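Local coordinates for SAM-dependent methyltransferase (Exiguobacterium sibiricum 255-15, PDB 3D2L), which probably transfers a methyl group from S-adenosylmethionine to an acceptor, through a Rossmann-like methyltransferase domain, at residues 20-28 with 46-55; 6-14 with 65-73. All blocks are in the same frame, centred on the assembly; numbering follows the deposited sequence.

Contact 1. Residues 20-28 with 46-55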
# COMPACT_ATOMS: atom_id res chain seq x y z
N TYR A 20 -7.99 -1.22 8.44
CA TYR A 20 -7.74 -2.14 7.34
C TYR A 20 -8.96 -2.89 6.84
O TYR A 20 -9.09 -3.11 5.64
CB TYR A 20 -6.65 -3.13 7.71
CG TYR A 20 -5.31 -2.49 7.83
CD1 TYR A 20 -4.67 -1.98 6.71
CD2 TYR A 20 -4.68 -2.40 9.04
CE1 TYR A 20 -3.45 -1.40 6.80
CE2 TYR A 20 -3.44 -1.83 9.15
CZ TYR A 20 -2.83 -1.35 8.03
OH TYR A 20 -1.59 -0.74 8.13
N PRO A 21 -9.87 -3.30 7.76
CA PRO A 21 -11.04 -3.98 7.24
C PRO A 21 -11.88 -3.18 6.22
O PRO A 21 -12.65 -3.77 5.46
CB PRO A 21 -11.83 -4.29 8.51
CG PRO A 21 -10.80 -4.41 9.55
CD PRO A 21 -9.86 -3.30 9.22
N GLU A 22 -11.75 -1.86 6.20
CA GLU A 22 -12.43 -1.03 5.21
C GLU A 22 -11.81 -1.24 3.82
O GLU A 22 -12.51 -1.21 2.80
CB GLU A 22 -12.30 0.43 5.59
CG GLU A 22 -13.05 0.82 6.85
CD GLU A 22 -14.41 1.40 6.57
OE1 GLU A 22 -14.48 2.37 5.77
OE2 GLU A 22 -15.39 0.91 7.17
N TRP A 23 -10.50 -1.44 3.75
CA TRP A 23 -9.88 -1.75 2.45
C TRP A 23 -10.31 -3.13 1.99
O TRP A 23 -10.60 -3.33 0.82
CB TRP A 23 -8.36 -1.70 2.51
CG TRP A 23 -7.73 -0.36 2.43
CD1 TRP A 23 -7.21 0.23 1.32
CD2 TRP A 23 -7.52 0.56 3.51
NE1 TRP A 23 -6.72 1.47 1.63
CE2 TRP A 23 -6.86 1.68 2.98
CE3 TRP A 23 -7.81 0.54 4.89
CZ2 TRP A 23 -6.49 2.78 3.76
CZ3 TRP A 23 -7.43 1.63 5.67
CH2 TRP A 23 -6.78 2.73 5.11
N VAL A 24 -10.35 -4.08 2.92
CA VAL A 24 -10.75 -5.44 2.62
C VAL A 24 -12.19 -5.49 2.16
O VAL A 24 -12.51 -6.19 1.19
CB VAL A 24 -10.52 -6.38 3.84
CG1 VAL A 24 -11.05 -7.77 3.57
CG2 VAL A 24 -9.05 -6.43 4.15
N ALA A 25 -13.08 -4.72 2.81
CA ALA A 25 -14.48 -4.70 2.40
C ALA A 25 -14.61 -4.21 0.96
O ALA A 25 -15.43 -4.70 0.20
CB ALA A 25 -15.34 -3.86 3.38
N TRP A 26 -13.73 -3.29 0.57
CA TRP A 26 -13.69 -2.75 -0.80
C TRP A 26 -13.21 -3.79 -1.81
O TRP A 26 -13.80 -3.96 -2.87
CB TRP A 26 -12.81 -1.49 -0.83
CG TRP A 26 -12.50 -0.97 -2.21
CD1 TRP A 26 -13.38 -0.52 -3.11
CD2 TRP A 26 -11.21 -0.84 -2.79
NE1 TRP A 26 -12.73 -0.15 -4.25
CE2 TRP A 26 -11.40 -0.33 -4.09
CE3 TRP A 26 -9.91 -1.12 -2.36
CZ2 TRP A 26 -10.34 -0.04 -4.96
CZ3 TRP A 26 -8.84 -0.84 -3.24
CH2 TRP A 26 -9.08 -0.30 -4.52
N VAL A 27 -12.15 -4.51 -1.47
CA VAL A 27 -11.64 -5.56 -2.34
C VAL A 27 -12.78 -6.59 -2.55
O VAL A 27 -13.01 -7.03 -3.67
CB VAL A 27 -10.33 -6.22 -1.78
CG1 VAL A 27 -9.87 -7.43 -2.67
CG2 VAL A 27 -9.16 -5.17 -1.64
N LEU A 28 -13.49 -6.94 -1.48
CA LEU A 28 -14.61 -7.90 -1.55
C LEU A 28 -15.72 -7.47 -2.54
O LEU A 28 -16.42 -8.32 -3.10
CB LEU A 28 -15.15 -8.15 -0.15
CG LEU A 28 -14.25 -9.04 0.70
CD1 LEU A 28 -14.64 -9.00 2.13
CD2 LEU A 28 -14.26 -10.48 0.17
N THR A 46 -0.50 -6.77 7.46
CA THR A 46 -1.72 -6.69 8.25
C THR A 46 -2.97 -6.86 7.35
O THR A 46 -3.86 -7.64 7.68
CB THR A 46 -1.77 -5.37 9.09
OG1 THR A 46 -0.56 -5.23 9.86
CG2 THR A 46 -2.97 -5.40 10.04
N ALA A 47 -3.02 -6.14 6.22
CA ALA A 47 -4.17 -6.24 5.31
C ALA A 47 -4.13 -7.56 4.57
O ALA A 47 -5.17 -8.14 4.29
CB ALA A 47 -4.21 -5.04 4.31
N THR A 48 -2.92 -8.07 4.28
CA THR A 48 -2.74 -9.33 3.57
C THR A 48 -3.35 -10.48 4.36
O THR A 48 -4.07 -11.32 3.83
CB THR A 48 -1.23 -9.60 3.28
OG1 THR A 48 -0.56 -8.37 2.91
CG2 THR A 48 -1.07 -10.65 2.18
N LEU A 49 -3.10 -10.51 5.66
CA LEU A 49 -3.69 -11.54 6.52
C LEU A 49 -5.22 -11.50 6.59
O LEU A 49 -5.85 -12.58 6.70
CB LEU A 49 -3.06 -11.49 7.93
CG LEU A 49 -1.54 -11.74 7.99
CD1 LEU A 49 -1.12 -11.90 9.45
CD2 LEU A 49 -1.13 -12.96 7.17
N LEU A 50 -5.82 -10.29 6.56
CA LEU A 50 -7.28 -10.14 6.51
C LEU A 50 -7.81 -10.63 5.17
O LEU A 50 -8.84 -11.29 5.12
CB LEU A 50 -7.72 -8.69 6.79
CG LEU A 50 -7.39 -8.27 8.21
CD1 LEU A 50 -7.70 -6.82 8.38
CD2 LEU A 50 -8.13 -9.15 9.26
N LEU A 51 -7.10 -10.31 4.09
CA LEU A 51 -7.43 -10.81 2.76
C LEU A 51 -7.36 -12.32 2.71
O LEU A 51 -8.22 -12.97 2.09
CB LEU A 51 -6.44 -10.21 1.75
CG LEU A 51 -6.66 -8.72 1.45
CD1 LEU A 51 -5.53 -8.13 0.60
CD2 LEU A 51 -8.01 -8.54 0.75
N ALA A 52 -6.38 -12.91 3.39
CA ALA A 52 -6.20 -14.39 3.40
C ALA A 52 -7.43 -15.12 3.97
O ALA A 52 -7.63 -16.32 3.74
CB ALA A 52 -4.97 -14.77 4.18
N ASP A 53 -8.26 -14.39 4.71
CA ASP A 53 -9.50 -14.97 5.22
C ASP A 53 -10.57 -15.08 4.13
O ASP A 53 -11.58 -15.70 4.36
CB ASP A 53 -10.00 -14.18 6.42
CG ASP A 53 -9.05 -14.29 7.60
OD1 ASP A 53 -8.25 -15.25 7.64
OD2 ASP A 53 -9.13 -13.44 8.49
N HIS A 54 -10.34 -14.53 2.95
CA HIS A 54 -11.34 -14.57 1.88
C HIS A 54 -10.83 -15.04 0.55
O HIS A 54 -11.62 -15.42 -0.31
CB HIS A 54 -11.94 -13.17 1.69
CG HIS A 54 -12.47 -12.59 2.96
ND1 HIS A 54 -13.72 -12.90 3.45
CD2 HIS A 54 -11.92 -11.74 3.86
CE1 HIS A 54 -13.92 -12.26 4.59
NE2 HIS A 54 -12.83 -11.57 4.87
N TYR A 55 -9.50 -15.04 0.40
CA TYR A 55 -8.84 -15.28 -0.87
C TYR A 55 -7.60 -16.15 -0.67
O TYR A 55 -7.11 -16.30 0.45
CB TYR A 55 -8.35 -13.93 -1.41
CG TYR A 55 -9.41 -12.90 -1.68
CD1 TYR A 55 -10.22 -13.01 -2.81
CD2 TYR A 55 -9.58 -11.79 -0.84
CE1 TYR A 55 -11.22 -12.10 -3.06
CE2 TYR A 55 -10.56 -10.83 -1.12
CZ TYR A 55 -11.36 -11.00 -2.25
OH TYR A 55 -12.35 -10.08 -2.57
O HOH W 1 -0.23 -2.48 10.45

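Contact 2. Residues 6-14 with 65-73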
# COMPACT_ATOMS: atom_id res chain seq x y z
N GLN A 6 13.05 -6.87 16.48
CA GLN A 6 12.40 -6.67 15.15
C GLN A 6 11.77 -5.27 14.99
O GLN A 6 10.56 -5.08 15.21
CB GLN A 6 11.36 -7.77 14.90
CG GLN A 6 11.99 -9.15 14.67
CD GLN A 6 10.96 -10.26 14.56
OE1 GLN A 6 10.03 -10.35 15.38
NE2 GLN A 6 11.13 -11.13 13.56
N PHE A 7 12.62 -4.33 14.58
CA PHE A 7 12.24 -2.93 14.34
C PHE A 7 10.88 -2.79 13.64
O PHE A 7 10.13 -1.88 13.96
CB PHE A 7 13.33 -2.21 13.52
CG PHE A 7 12.93 -0.83 13.05
CD1 PHE A 7 13.04 0.27 13.90
CD2 PHE A 7 12.45 -0.62 11.77
CE1 PHE A 7 12.66 1.55 13.47
CE2 PHE A 7 12.08 0.65 11.33
CZ PHE A 7 12.19 1.74 12.19
N ALA A 8 10.59 -3.69 12.69
CA ALA A 8 9.35 -3.62 11.91
C ALA A 8 8.05 -3.49 12.73
O ALA A 8 7.08 -2.91 12.22
CB ALA A 8 9.26 -4.79 10.93
N TYR A 9 8.02 -3.98 13.97
CA TYR A 9 6.82 -3.79 14.83
C TYR A 9 6.43 -2.33 15.13
O TYR A 9 5.25 -2.03 15.45
CB TYR A 9 6.88 -4.62 16.12
CG TYR A 9 6.57 -6.07 15.83
CD1 TYR A 9 5.27 -6.47 15.44
CD2 TYR A 9 7.57 -7.05 15.90
CE1 TYR A 9 4.97 -7.80 15.14
CE2 TYR A 9 7.28 -8.39 15.62
CZ TYR A 9 5.98 -8.76 15.23
OH TYR A 9 5.71 -10.08 14.94
N VAL A 10 7.38 -1.41 15.03
CA VAL A 10 7.08 -0.01 15.24
C VAL A 10 6.05 0.48 14.20
O VAL A 10 5.27 1.42 14.45
CB VAL A 10 8.36 0.89 15.23
CG1 VAL A 10 9.37 0.35 16.22
CG2 VAL A 10 8.94 1.01 13.80
N TYR A 11 6.05 -0.16 13.02
CA TYR A 11 5.09 0.18 11.98
C TYR A 11 3.70 -0.34 12.35
O TYR A 11 2.71 0.33 12.10
CB TYR A 11 5.51 -0.34 10.61
CG TYR A 11 6.73 0.35 10.08
CD1 TYR A 11 6.68 1.71 9.71
CD2 TYR A 11 7.93 -0.33 9.91
CE1 TYR A 11 7.80 2.36 9.21
CE2 TYR A 11 9.06 0.31 9.40
CZ TYR A 11 8.99 1.65 9.05
OH TYR A 11 10.09 2.27 8.54
N ASP A 12 3.64 -1.52 12.96
CA ASP A 12 2.34 -2.06 13.34
C ASP A 12 1.69 -1.22 14.42
O ASP A 12 0.46 -1.04 14.43
CB ASP A 12 2.46 -3.53 13.73
CG ASP A 12 2.60 -4.44 12.49
OD1 ASP A 12 2.71 -3.90 11.38
OD2 ASP A 12 2.56 -5.67 12.61
N GLU A 13 2.51 -0.67 15.32
CA GLU A 13 1.97 0.20 16.34
C GLU A 13 1.52 1.50 15.69
O GLU A 13 0.38 1.90 15.85
CB GLU A 13 2.97 0.43 17.45
CG GLU A 13 3.21 -0.80 18.33
CD GLU A 13 4.08 -0.45 19.53
OE1 GLU A 13 5.12 0.26 19.35
OE2 GLU A 13 3.69 -0.86 20.65
N LEU A 14 2.38 2.15 14.90
CA LEU A 14 1.96 3.38 14.22
C LEU A 14 0.59 3.25 13.53
O LEU A 14 -0.13 4.25 13.44
CB LEU A 14 3.03 3.82 13.18
CG LEU A 14 2.80 5.14 12.38
CD1 LEU A 14 4.11 5.73 11.86
CD2 LEU A 14 1.80 4.97 11.21
N GLU A 65 12.60 -7.51 6.44
CA GLU A 65 12.26 -7.32 7.85
C GLU A 65 10.75 -7.25 8.08
O GLU A 65 10.19 -7.84 9.00
CB GLU A 65 12.94 -6.04 8.36
CG GLU A 65 14.50 -6.14 8.43
CD GLU A 65 15.28 -5.89 7.10
OE1 GLU A 65 14.70 -5.55 6.04
OE2 GLU A 65 16.51 -6.02 7.15
N MSE A 66 10.07 -6.54 7.20
CA MSE A 66 8.64 -6.45 7.29
C MSE A 66 8.00 -7.80 6.97
O MSE A 66 7.05 -8.23 7.67
CB MSE A 66 8.13 -5.30 6.40
CG MSE A 66 8.61 -3.96 6.92
SE MSE A 66 7.69 -2.53 6.06
CE MSE A 66 8.19 -2.64 4.32
N LEU A 67 8.52 -8.50 5.95
CA LEU A 67 7.98 -9.83 5.56
C LEU A 67 8.20 -10.89 6.62
O LEU A 67 7.40 -11.81 6.75
CB LEU A 67 8.50 -10.27 4.18
CG LEU A 67 8.07 -9.38 3.03
CD1 LEU A 67 8.50 -10.01 1.67
CD2 LEU A 67 6.58 -9.07 3.03
N GLU A 68 9.25 -10.74 7.41
CA GLU A 68 9.50 -11.64 8.53
C GLU A 68 8.40 -11.53 9.58
O GLU A 68 7.92 -12.53 10.10
CB GLU A 68 10.85 -11.34 9.17
CG GLU A 68 12.02 -11.83 8.33
CD GLU A 68 13.38 -11.34 8.84
OE1 GLU A 68 13.48 -10.92 10.01
OE2 GLU A 68 14.35 -11.38 8.04
N ILE A 69 8.00 -10.29 9.89
CA ILE A 69 6.90 -10.05 10.83
C ILE A 69 5.59 -10.56 10.23
O ILE A 69 4.83 -11.22 10.90
CB ILE A 69 6.77 -8.57 11.16
CG1 ILE A 69 8.07 -8.01 11.77
CG2 ILE A 69 5.61 -8.36 12.11
CD1 ILE A 69 8.55 -8.70 12.94
N ALA A 70 5.35 -10.25 8.96
CA ALA A 70 4.17 -10.73 8.21
C ALA A 70 4.03 -12.25 8.37
O ALA A 70 2.96 -12.79 8.77
CB ALA A 70 4.25 -10.32 6.73
N GLN A 71 5.12 -12.95 8.11
CA GLN A 71 5.13 -14.42 8.20
C GLN A 71 4.87 -14.94 9.60
O GLN A 71 4.10 -15.87 9.79
CB GLN A 71 6.45 -14.96 7.69
CG GLN A 71 6.60 -16.46 7.81
CD GLN A 71 7.94 -16.90 7.31
OE1 GLN A 71 8.42 -16.39 6.29
NE2 GLN A 71 8.58 -17.83 8.03
N GLU A 72 5.53 -14.35 10.59
CA GLU A 72 5.32 -14.76 11.97
C GLU A 72 3.86 -14.60 12.40
O GLU A 72 3.31 -15.48 13.03
CB GLU A 72 6.31 -14.06 12.89
CG GLU A 72 7.72 -14.67 12.71
CD GLU A 72 8.82 -14.08 13.62
OE1 GLU A 72 8.86 -12.85 13.81
OE2 GLU A 72 9.67 -14.88 14.08
N LYS A 73 3.24 -13.49 11.99
CA LYS A 73 1.84 -13.25 12.28
C LYS A 73 0.95 -14.28 11.59
O LYS A 73 0.02 -14.79 12.22
CB LYS A 73 1.47 -11.82 11.88
CG LYS A 73 2.17 -10.78 12.74
CD LYS A 73 1.61 -9.37 12.48
CE LYS A 73 1.75 -8.85 11.06
NZ LYS A 73 0.93 -7.60 10.87

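Contact 1. Residues 20-28 with 46-55
Tyr20 lays one ring face over the start of helix 46-51, with Thr46 CB and the backbone N of Ala47 against it. Its CD2 lies 3.6 Å from Thr46 CG2, while the other ortho carbon, CD1, reaches Ala47 CB. A water bridges the polar ends, lying 2.8 Å from Thr46 OG1 and also bonded to Tyr20 OH. One turn on, Val24 divides its methyls. CG1, anti to the backbone N (chi1 175°), turns to His54 CD2, and CG2 lies 3.7 Å from Leu50 CB, the two side chains crossing at about a right angle. Val27 CG1 follows at 4.0 Å from Leu51 CD2 and 3.8 Å from Tyr55 CE2. At the far end Leu28 splits between two rings: its CD1 stands over the His54 face, 4.0 Å from the centroid and only 3° off the normal, a CH-pi contact, and CD2 meets the Tyr55 phenol obliquely, 3.4 Å from its OH.

A second shell helps place these groups. Leu51 O accepts both His54 N and Tyr55 N, holding the turn that presents the two rings, and Tyr55 OH is bonded to Val31 O. Val27 and Tyr55 both rest on Ile37 of strand 36-40, while Trp23 packs edge-to-face with Phe224 and Trp26 with Phe237. The axes of helices 20-28 and 46-51, neighbours in the Rossmann-like methyltransferase fold, cross at -46°, 9.5 Å apart at closest approach.

With no direct hydrogen bond across it, the pairing probably depends on close apolar fit, the water-bridged Tyr20 end being its polar margin.

Contact 2. Residues 6-14 with 65-73
Ala8 and Met66 mark the nearest backbone approach, CA to CA 5.5 Å, where a type I turn from Gln6 to Tyr9 leads into helix 9-14, whose axis crosses that of helix 65-73 at -70°. The small Ala8 CB fits against the flank of Ile69, 3.5 Å from its CG1. Ile69 holds CG1 beside its backbone N (chi1 -59°), which directs that branch over one face of the Tyr9 ring, 4.2 Å from the centroid and offset toward the rim. Gln6 OE1 lies in the ring plane at the edge of Tyr9. Replacing Tyr9 by an alanine would probably leave one flank of Ile69 uncovered and, with the ring edge beside Gln6 OE1 gone, the Gln6 side chain freer to turn.

Helix 64-76 follows strand 56-61 in the Rossmann-like sheet, and the N-terminal segment packs across its outer side, consistent with the N-terminal helices that border the cofactor site in many class I methyltransferases.

Polar pairs flank the apolar centre. Gln6 NE2 donates in its amide plane to Glu72 OE1 (2.9 Å, 154° at the hydrogen), approaching from above the carboxylate plane, with the two flat groups nearly perpendicular. Lys73 NZ forms a salt bridge with Asp12 OD2 at 3.1 Å, on the syn side but tilted out of plane, while Asp12 OD1 is bonded to Thr44 OG1. Near the N-terminal end of helix 64-76, the selenium of Met66, present as selenomethionine, sits obliquely 5.0 Å from the centroid of the Tyr11 ring, a Met-aromatic contact.

In the fold
The two contacts are consistent with chemistry following depth. Contact 1, partly buried, its centre about 12 Å from the chain centre, joins helices that also pack on the central sheet, and its direct contacts are almost wholly apolar. Contact 2, its centre about 15 Å from the same point, is a surface contact in which charged and amide groups frame an apolar centre. They share no helix, yet helices 9-14 and 20-30 are consecutive in the chain, and each meets a helix of the Rossmann-like domain, 64-76 and 46-51 respectively. Those two helices also touch: Leu49 CD1 packs 3.6 Å from Lys73 CB, and Lys73 NZ comes 3.0 Å from Thr46 OG1, so the contacts adjoin at Lys73.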